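EmGH1 (Erythrobacter marinus, PDB 5Z87) is a family 3 glycoside hydrolase that probably releases glucose from beta-glucosides. Local coordinates at residues V317-I320 with H321-H324; D285-A289 with H290-H294; A509-R512 with R513-A516; V458-S461 with A462-L466. All coordinates share one frame; numbering follows the deposited sequence.

Overall arrangement
Contact 2 comes first along the chain, then contacts 1, 4 and 3. Contacts 2 and 1 belong to the N-terminal TIM-barrel-type domain: one follows strand 276-279 and leads into helix 293-303, the other follows strand 309-311. Their centres are about 12 Å apart and they touch where His324 and Ile320 pack on Pro288, His290 and Ala291; both also lie at the interface with the second subunit. Contacts 4 and 3 lie in the C-terminal alpha/beta domain, on helices 462-473 and 508-522 beside the same mixed sheet, centres about 24 Å apart, where no other chain of the assembly touches them. Contacts 1 and 4 are about 44 Å apart between centres. None lies in the fibronectin-like domain.

Contact 1. Residues V317-I320 with H321-H324; sequences VRRI and HSLH
His321 meets the preceding turn chiefly through its backbone: its N-H reaches Arg318 O (N to O 3.0 Å) from above the carbonyl plane, while its CB rests 3.4 Å from that same oxygen. The imidazole, with CG anti to the backbone N (chi1 164°), is directed off the turn, and its ND1 is bonded to Ala327 O. Ser322 is the next to use Arg318 O; its N lies 3.0 Å from the oxygen, in the carbonyl plane and on a lone pair, so two backbone donors grip this acceptor from different directions. The serine hydroxyl folds back over the chain, OG standing 3.3 Å from Arg319 CA. These bonds make helix 319-322 a single short turn after strand 309-311 of the TIM-barrel-type domain. The side chain of Arg319 lies about 6 Å from a bound dithiothreitol, probably from the crystallisation liquor, and is held by a salt bridge to Asp316 and a cation-pi contact with Phe544. Leu323 then lays its CB against Arg319 CB at 3.8 Å, the two side chains crossing obliquely, and gives its N-H to Arg319 O. His324 N shares Arg319 O at 3.0 Å, an i to i+5 bond of the pi-turn kind, approaching almost head-on to the carbonyl (C=O...N 179°). The His324 ring has Ile320 CA at its edge and CD2 3.7 Å from Arg319 O; its NE2 is bonded to His281 O, while Thr645 of the second subunit packs on the histidine.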
loop_
_atom_site.group_PDB
_atom_site.type_symbol
_atom_site.label_atom_id
_atom_site.label_comp_id
_atom_site.label_asym_id
_atom_site.label_seq_id
_atom_site.Cartn_x
_atom_site.Cartn_y
_atom_site.Cartn_z
ATOM N N VAL A 317 -11.672 -22.313 6.287
ATOM C CA VAL A 317 -12.982 -22.143 6.915
ATOM C C VAL A 317 -12.819 -22.019 8.423
ATOM O O VAL A 317 -13.333 -21.080 9.040
ATOM C CB VAL A 317 -13.950 -23.288 6.542
ATOM C CG1 VAL A 317 -15.326 -23.002 7.122
ATOM C CG2 VAL A 317 -14.093 -23.424 5.033
ATOM N N ARG A 318 -12.075 -22.948 9.033
ATOM C CA ARG A 318 -11.742 -22.832 10.450
ATOM C C ARG A 318 -11.095 -21.485 10.778
ATOM O O ARG A 318 -11.329 -20.920 11.849
ATOM C CB ARG A 318 -10.802 -23.968 10.859
ATOM C CG ARG A 318 -10.520 -23.990 12.354
ATOM C CD ARG A 318 -9.364 -24.908 12.703
ATOM N NE ARG A 318 -9.329 -26.054 11.806
ATOM C CZ ARG A 318 -9.952 -27.204 12.042
ATOM N NH1 ARG A 318 -10.652 -27.372 13.159
ATOM N NH2 ARG A 318 -9.862 -28.183 11.163
ATOM N N ARG A 319 -10.275 -20.955 9.867
ATOM C CA ARG A 319 -9.528 -19.741 10.168
ATOM C C ARG A 319 -10.392 -18.490 10.153
ATOM O O ARG A 319 -9.921 -17.444 10.609
ATOM C CB ARG A 319 -8.373 -19.579 9.190
ATOM C CG ARG A 319 -7.226 -20.533 9.448
ATOM C CD ARG A 319 -6.293 -20.526 8.281
ATOM N NE ARG A 319 -5.363 -21.639 8.327
ATOM C CZ ARG A 319 -4.570 -21.955 7.313
ATOM N NH1 ARG A 319 -4.612 -21.230 6.201
ATOM N NH2 ARG A 319 -3.741 -22.988 7.404
ATOM N N ILE A 320 -11.626 -18.568 9.636
ATOM C CA ILE A 320 -12.598 -17.506 9.866
ATOM C C ILE A 320 -12.679 -17.197 11.349
ATOM O O ILE A 320 -12.837 -16.040 11.758
ATOM C CB ILE A 320 -13.980 -17.905 9.322
ATOM C CG1 ILE A 320 -13.944 -18.167 7.815
ATOM C CG2 ILE A 320 -15.029 -16.830 9.649
ATOM C CD1 ILE A 320 -15.242 -18.856 7.348
ATOM N N HIS A 321 -12.582 -18.237 12.173
ATOM C CA HIS A 321 -12.565 -18.123 13.617
ATOM C C HIS A 321 -11.150 -17.945 14.150
ATOM O O HIS A 321 -10.870 -16.966 14.848
ATOM C CB HIS A 321 -13.202 -19.363 14.253
ATOM C CG HIS A 321 -12.896 -19.506 15.711
ATOM N ND1 HIS A 321 -13.337 -18.603 16.657
ATOM C CD2 HIS A 321 -12.159 -20.425 16.382
ATOM C CE1 HIS A 321 -12.900 -18.971 17.850
ATOM N NE2 HIS A 321 -12.178 -20.068 17.710
ATOM N N SER A 322 -10.247 -18.865 13.792
ATOM C CA SER A 322 -8.986 -19.027 14.510
ATOM C C SER A 322 -7.905 -18.039 14.083
ATOM O O SER A 322 -6.935 -17.859 14.817
ATOM C CB SER A 322 -8.454 -20.450 14.320
ATOM O OG SER A 322 -8.129 -20.671 12.951
ATOM N N LEU A 323 -8.023 -17.438 12.903
ATOM C CA LEU A 323 -7.069 -16.447 12.427
ATOM C C LEU A 323 -7.678 -15.053 12.410
ATOM O O LEU A 323 -7.169 -14.160 13.087
ATOM C CB LEU A 323 -6.553 -16.829 11.029
ATOM C CG LEU A 323 -5.579 -15.806 10.425
ATOM C CD1 LEU A 323 -4.315 -15.668 11.299
ATOM C CD2 LEU A 323 -5.209 -16.201 8.995
ATOM N N HIS A 324 -8.795 -14.868 11.689
ATOM C CA HIS A 324 -9.417 -13.558 11.533
ATOM C C HIS A 324 -10.189 -13.102 12.771
ATOM O O HIS A 324 -10.380 -11.895 12.965
ATOM C CB HIS A 324 -10.372 -13.577 10.342
ATOM C CG HIS A 324 -9.685 -13.683 9.024
ATOM N ND1 HIS A 324 -9.016 -12.622 8.449
ATOM C CD2 HIS A 324 -9.559 -14.722 8.165
ATOM C CE1 HIS A 324 -8.523 -13.000 7.283
ATOM N NE2 HIS A 324 -8.834 -14.272 7.090
#

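Contact 2. Residues D285-A289 with H290-H294; sequences DGVPA and HADTH
Ala291 and Asp292 fold tightly back on Pro288 and Ala289. Ala291 N is 2.8 Å from Pro288 O, and Asp292 N is 3.1 Å from Ala289 O; both donors come from above the carbonyl planes, as the sharply curled backbone requires. Asp292 CB presses into the same bend, 3.4 Å from Ala289 O. Pro288 CB and Ala291 CB are in apolar contact, 4.4 Å apart. On this buried side the His290 ring leaves the turn, and its NE2 accepts from Asp313 N, a residue of the dithiothreitol pocket. The looser side is formed by Val287, partly exposed. Its CG1, set anti to the backbone N (chi1 178°), touches Asp292 CG at 3.7 Å, the two side chains crossing at about a right angle. Alongside, one water bridges Val287 O and Asp292 OD2, donating to both, at 2.8 Å to Val287 O. A bound magnesium ion lies about 3 Å from the Asp292 side chain, and Arg718 of the second subunit packs on Val287. Asp292 is the N-cap of helix 293-303, its OD1 accepting from Leu295 N: a 3-10 turn joining the hairpin strand 287-288 to a capped helix start.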
loop_
_atom_site.group_PDB
_atom_site.type_symbol
_atom_site.label_atom_id
_atom_site.label_comp_id
_atom_site.label_asym_id
_atom_site.label_seq_id
_atom_site.Cartn_x
_atom_site.Cartn_y
_atom_site.Cartn_z
ATOM N N ASP A 285 -11.398 -5.080 4.159
ATOM C CA ASP A 285 -12.179 -4.222 5.047
ATOM C C ASP A 285 -12.827 -5.036 6.163
ATOM O O ASP A 285 -13.972 -4.800 6.542
ATOM C CB ASP A 285 -13.230 -3.440 4.257
ATOM C CG ASP A 285 -13.606 -2.125 4.924
ATOM O OD1 ASP A 285 -12.748 -1.556 5.633
ATOM O OD2 ASP A 285 -14.767 -1.669 4.748
ATOM N N GLY A 286 -12.093 -6.030 6.670
ATOM C CA GLY A 286 -12.547 -6.858 7.770
ATOM C C GLY A 286 -13.384 -8.078 7.406
ATOM O O GLY A 286 -13.773 -8.826 8.310
ATOM N N VAL A 287 -13.673 -8.318 6.130
ATOM C CA VAL A 287 -14.513 -9.440 5.718
ATOM C C VAL A 287 -13.599 -10.543 5.181
ATOM O O VAL A 287 -13.024 -10.372 4.099
ATOM C CB VAL A 287 -15.540 -9.038 4.650
ATOM C CG1 VAL A 287 -16.350 -10.258 4.229
ATOM C CG2 VAL A 287 -16.459 -7.951 5.157
ATOM N N PRO A 288 -13.473 -11.667 5.866
ATOM C CA PRO A 288 -12.739 -12.796 5.284
ATOM C C PRO A 288 -13.395 -13.239 3.993
ATOM O O PRO A 288 -14.618 -13.350 3.915
ATOM C CB PRO A 288 -12.837 -13.879 6.367
ATOM C CG PRO A 288 -13.242 -13.144 7.630
ATOM C CD PRO A 288 -14.046 -11.982 7.182
ATOM N N ALA A 289 -12.567 -13.464 2.961
ATOM C CA ALA A 289 -13.085 -13.902 1.668
ATOM C C ALA A 289 -13.894 -15.189 1.796
ATOM O O ALA A 289 -14.908 -15.362 1.112
ATOM C CB ALA A 289 -11.942 -14.097 0.670
ATOM N N HIS A 290 -13.457 -16.110 2.658
ATOM C CA HIS A 290 -14.193 -17.354 2.866
ATOM C C HIS A 290 -15.529 -17.139 3.568
ATOM O O HIS A 290 -16.311 -18.089 3.663
ATOM C CB HIS A 290 -13.341 -18.345 3.662
ATOM C CG HIS A 290 -12.310 -19.045 2.837
ATOM N ND1 HIS A 290 -11.140 -18.432 2.433
ATOM C CD2 HIS A 290 -12.287 -20.293 2.304
ATOM C CE1 HIS A 290 -10.437 -19.278 1.695
ATOM N NE2 HIS A 290 -11.108 -20.415 1.605
ATOM N N ALA A 291 -15.805 -15.923 4.056
ATOM C CA ALA A 291 -17.109 -15.551 4.606
ATOM C C ALA A 291 -17.724 -14.364 3.874
ATOM O O ALA A 291 -18.604 -13.696 4.420
ATOM C CB ALA A 291 -17.008 -15.229 6.101
ATOM N N ASP A 292 -17.295 -14.095 2.642
ATOM C CA ASP A 292 -17.700 -12.898 1.908
ATOM C C ASP A 292 -18.900 -13.243 1.026
ATOM O O ASP A 292 -18.757 -13.622 -0.141
ATOM C CB ASP A 292 -16.522 -12.358 1.101
ATOM C CG ASP A 292 -16.759 -10.952 0.576
ATOM O OD1 ASP A 292 -17.930 -10.594 0.302
ATOM O OD2 ASP A 292 -15.767 -10.198 0.423
ATOM N N THR A 293 -20.103 -13.077 1.589
ATOM C CA THR A 293 -21.329 -13.419 0.866
ATOM C C THR A 293 -21.476 -12.590 -0.396
ATOM O O THR A 293 -21.917 -13.098 -1.429
ATOM C CB THR A 293 -22.563 -13.215 1.757
ATOM O OG1 THR A 293 -22.464 -14.019 2.939
ATOM C CG2 THR A 293 -23.831 -13.596 1.000
ATOM N N HIS A 294 -21.144 -11.301 -0.326
ATOM C CA HIS A 294 -21.178 -10.472 -1.527
ATOM C C HIS A 294 -20.334 -11.073 -2.649
ATOM O O HIS A 294 -20.763 -11.135 -3.807
ATOM C CB HIS A 294 -20.690 -9.061 -1.194
ATOM C CG HIS A 294 -20.367 -8.234 -2.401
ATOM N ND1 HIS A 294 -21.337 -7.740 -3.246
ATOM C CD2 HIS A 294 -19.179 -7.823 -2.908
ATOM C CE1 HIS A 294 -20.762 -7.055 -4.220
ATOM N NE2 HIS A 294 -19.452 -7.089 -4.037
HETATM O O HOH W 1 -13.215 -10.509 1.274
#

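Contact 3. Residues A509-R512 with R513-A516; sequences ARNR and RLIA
Arg513 curls back over Ala509 and Arg510, one turn earlier in helix 508-522 of the C-terminal alpha/beta domain, the helix that precedes strand 527-533 of its mixed sheet. Arg513 N bonds to Ala509 O in the regular i to i+4 pattern, as do the three following residues to theirs. Arg513 CB lies 3.5 Å from Arg510 O, and CG is 3.4 Å from Ala509 O. The chain bends at the CG-CD bond (chi3 -69°), which swings the guanidinium back along the helix surface and lays one of its faces over the backbone. NE passes 4.2 Å from Arg510 CA, CZ stands 3.7 Å from Arg510 CA, NH1 reaches Arg510 CB at 3.6 Å, and NH2 sits 3.7 Å from Ala509 O. Arg510 itself runs extended in another direction, to a salt bridge with Glu490; Arg510 NH1 and Arg513 NH1 are 4.9 Å apart, and that bridge probably offsets the like charge. Leu514 fills the flank: its CG is close to Arg510 O, while on the buried side Ile515 faces helix 561-569. Leu514 CD1 touches Arg510 CG at 3.9 Å and lies over one face of the Arg510 guanidinium, offset toward its rim.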
loop_
_atom_site.group_PDB
_atom_site.type_symbol
_atom_site.label_atom_id
_atom_site.label_comp_id
_atom_site.label_asym_id
_atom_site.label_seq_id
_atom_site.Cartn_x
_atom_site.Cartn_y
_atom_site.Cartn_z
ATOM N N ALA A 509 31.284 -14.461 4.492
ATOM C CA ALA A 509 32.727 -14.712 4.413
ATOM C C ALA A 509 33.038 -15.872 3.479
ATOM O O ALA A 509 33.976 -15.796 2.675
ATOM C CB ALA A 509 33.309 -14.980 5.800
ATOM N N ARG A 510 32.265 -16.958 3.566
ATOM C CA ARG A 510 32.437 -18.043 2.609
ATOM C C ARG A 510 32.198 -17.551 1.187
ATOM O O ARG A 510 32.950 -17.893 0.267
ATOM C CB ARG A 510 31.504 -19.202 2.958
ATOM C CG ARG A 510 31.385 -20.239 1.859
ATOM C CD ARG A 510 30.766 -21.550 2.343
ATOM N NE ARG A 510 30.589 -22.489 1.227
ATOM C CZ ARG A 510 31.571 -23.226 0.704
ATOM N NH1 ARG A 510 32.803 -23.139 1.197
ATOM N NH2 ARG A 510 31.331 -24.045 -0.314
ATOM N N ASN A 511 31.182 -16.708 0.997
ATOM C CA ASN A 511 30.882 -16.186 -0.333
ATOM C C ASN A 511 32.027 -15.339 -0.876
ATOM O O ASN A 511 32.320 -15.380 -2.075
ATOM C CB ASN A 511 29.591 -15.363 -0.294
ATOM C CG ASN A 511 28.340 -16.209 -0.489
ATOM O OD1 ASN A 511 28.368 -17.252 -1.144
ATOM N ND2 ASN A 511 27.228 -15.744 0.065
ATOM N N ARG A 512 32.673 -14.544 -0.020
ATOM C CA ARG A 512 33.816 -13.753 -0.476
ATOM C C ARG A 512 34.950 -14.640 -0.968
ATOM O O ARG A 512 35.560 -14.359 -2.007
ATOM C CB ARG A 512 34.301 -12.836 0.639
ATOM C CG ARG A 512 33.212 -11.937 1.116
ATOM C CD ARG A 512 33.691 -10.640 1.682
ATOM N NE ARG A 512 32.602 -9.683 1.518
ATOM C CZ ARG A 512 31.623 -9.499 2.400
ATOM N NH1 ARG A 512 30.662 -8.617 2.143
ATOM N NH2 ARG A 512 31.615 -10.183 3.543
ATOM N N ARG A 513 35.239 -15.726 -0.241
ATOM C CA ARG A 513 36.231 -16.684 -0.720
ATOM C C ARG A 513 35.803 -17.287 -2.049
ATOM O O ARG A 513 36.626 -17.440 -2.962
ATOM C CB ARG A 513 36.463 -17.775 0.328
ATOM C CG ARG A 513 36.898 -17.228 1.684
ATOM C CD ARG A 513 37.434 -18.331 2.592
ATOM N NE ARG A 513 36.390 -19.255 3.043
ATOM C CZ ARG A 513 35.651 -19.085 4.142
ATOM N NH1 ARG A 513 34.727 -19.986 4.472
ATOM N NH2 ARG A 513 35.832 -18.015 4.913
ATOM N N LEU A 514 34.512 -17.615 -2.191
ATOM C CA LEU A 514 34.048 -18.184 -3.451
ATOM C C LEU A 514 34.135 -17.171 -4.581
ATOM O O LEU A 514 34.345 -17.552 -5.736
ATOM C CB LEU A 514 32.619 -18.707 -3.305
ATOM C CG LEU A 514 32.422 -19.932 -2.410
ATOM C CD1 LEU A 514 30.942 -20.105 -2.045
ATOM C CD2 LEU A 514 32.989 -21.203 -3.075
ATOM N N ILE A 515 33.982 -15.882 -4.269
ATOM C CA ILE A 515 34.120 -14.843 -5.287
ATOM C C ILE A 515 35.562 -14.769 -5.781
ATOM O O ILE A 515 35.821 -14.750 -6.992
ATOM C CB ILE A 515 33.646 -13.485 -4.736
ATOM C CG1 ILE A 515 32.121 -13.447 -4.631
ATOM C CG2 ILE A 515 34.163 -12.355 -5.612
ATOM C CD1 ILE A 515 31.616 -12.261 -3.817
ATOM N N ALA A 516 36.519 -14.719 -4.845
ATOM C CA ALA A 516 37.937 -14.741 -5.204
ATOM C C ALA A 516 38.275 -15.937 -6.092
ATOM O O ALA A 516 38.957 -15.795 -7.115
ATOM C CB ALA A 516 38.792 -14.752 -3.932
#

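Contact 4. Residues V458-S461 with A462-L466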
loop_
_atom_site.group_PDB
_atom_site.type_symbol
_atom_site.label_atom_id
_atom_site.label_comp_id
_atom_site.label_asym_id
_atom_site.label_seq_id
_atom_site.Cartn_x
_atom_site.Cartn_y
_atom_site.Cartn_z
ATOM N N VAL A 458 14.036 -31.819 -11.499
ATOM C CA VAL A 458 14.612 -32.568 -12.608
ATOM C C VAL A 458 14.571 -31.674 -13.838
ATOM O O VAL A 458 13.486 -31.279 -14.280
ATOM C CB VAL A 458 13.840 -33.877 -12.876
ATOM C CG1 VAL A 458 14.424 -34.614 -14.073
ATOM C CG2 VAL A 458 13.840 -34.776 -11.638
ATOM N N GLY A 459 15.735 -31.365 -14.399
ATOM C CA GLY A 459 15.759 -30.559 -15.605
ATOM C C GLY A 459 17.170 -30.214 -16.019
ATOM O O GLY A 459 18.146 -30.742 -15.478
ATOM N N VAL A 460 17.263 -29.318 -16.996
ATOM C CA VAL A 460 18.535 -28.941 -17.605
ATOM C C VAL A 460 18.939 -27.575 -17.067
ATOM O O VAL A 460 18.354 -26.554 -17.444
ATOM C CB VAL A 460 18.446 -28.929 -19.136
ATOM C CG1 VAL A 460 19.732 -28.409 -19.725
ATOM C CG2 VAL A 460 18.151 -30.331 -19.660
ATOM N N SER A 461 19.955 -27.548 -16.206
ATOM C CA SER A 461 20.436 -26.297 -15.640
ATOM C C SER A 461 21.098 -25.437 -16.718
ATOM O O SER A 461 21.377 -25.886 -17.835
ATOM C CB SER A 461 21.439 -26.559 -14.515
ATOM O OG SER A 461 22.664 -27.059 -15.036
ATOM N N ALA A 462 21.359 -24.174 -16.361
ATOM C CA ALA A 462 22.066 -23.280 -17.273
ATOM C C ALA A 462 23.439 -23.843 -17.631
ATOM O O ALA A 462 23.817 -23.885 -18.807
ATOM C CB ALA A 462 22.188 -21.883 -16.649
ATOM N N LEU A 463 24.182 -24.317 -16.623
ATOM C CA LEU A 463 25.490 -24.936 -16.858
ATOM C C LEU A 463 25.389 -26.096 -17.842
ATOM O O LEU A 463 26.064 -26.118 -18.879
ATOM C CB LEU A 463 26.079 -25.421 -15.533
ATOM C CG LEU A 463 27.393 -26.191 -15.655
ATOM C CD1 LEU A 463 28.521 -25.234 -16.088
ATOM C CD2 LEU A 463 27.743 -26.915 -14.356
ATOM N N GLU A 464 24.535 -27.072 -17.529
ATOM C CA GLU A 464 24.369 -28.235 -18.392
ATOM C C GLU A 464 23.966 -27.832 -19.803
ATOM O O GLU A 464 24.450 -28.407 -20.787
ATOM C CB GLU A 464 23.331 -29.180 -17.788
ATOM C CG GLU A 464 23.264 -30.527 -18.486
ATOM C CD GLU A 464 22.090 -31.372 -18.026
ATOM O OE1 GLU A 464 21.938 -31.588 -16.795
ATOM O OE2 GLU A 464 21.314 -31.806 -18.906
ATOM N N GLY A 465 23.075 -26.850 -19.929
ATOM C CA GLY A 465 22.672 -26.415 -21.254
ATOM C C GLY A 465 23.824 -25.814 -22.035
ATOM O O GLY A 465 23.950 -26.031 -23.243
ATOM N N LEU A 466 24.685 -25.066 -21.354
ATOM C CA LEU A 466 25.839 -24.469 -22.011
ATOM C C LEU A 466 26.935 -25.503 -22.286
ATOM O O LEU A 466 27.594 -25.448 -23.333
ATOM C CB LEU A 466 26.362 -23.312 -21.161
ATOM C CG LEU A 466 25.578 -22.017 -21.386
ATOM C CD1 LEU A 466 25.974 -20.971 -20.359
ATOM C CD2 LEU A 466 25.767 -21.494 -22.820
HETATM O O HOH W 2 20.946 -30.157 -15.009
#
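Ser461 and Glu464 face each other across the first turn of helix 462-473, and the serine is its N-cap. Ser461 OG accepts the N-H of Glu464 (OG to N 3.1 Å) along a nearly straight line, 172° at the hydrogen. The first torsion of Ser461, chi1 71°, places OG between the backbone N and the carbonyl carbon, which points the hydroxyl back over the helix start; the same OG has a weak hydrogen bond with Ala444 O. Ser461 O begins the helical pattern by accepting from Gly465 N at 2.9 Å. Instead of the direct return bond of a capping box, one water links Ser461 N to Glu464 OE1: it accepts from Ser461 N at 3.0 Å and donates to Gly459 O at 2.9 Å and to the carboxylate oxygen. The Glu464 chain is extended beyond CG, so its carboxylate reaches across Val460, the two side chains crossing at about a right angle with OE2 3.6 Å from Val460 CG2. Its negative charge at the helix N-terminus would probably be stabilised by the helix dipole. Replacing Ser461 with an alanine would probably leave Glu464 N without its capping acceptor and weaken the start of the helix. Val460 is tied by its backbone to Glu605 and Gly608 and packs on His609 of helix 607-615. Helix 462-473 is the crossover between parallel neighbouring strands 436-440 and 476-480, a beta-alpha-beta unit in which Leu463 touches both strands and Leu466 reaches Met437 and Ala612.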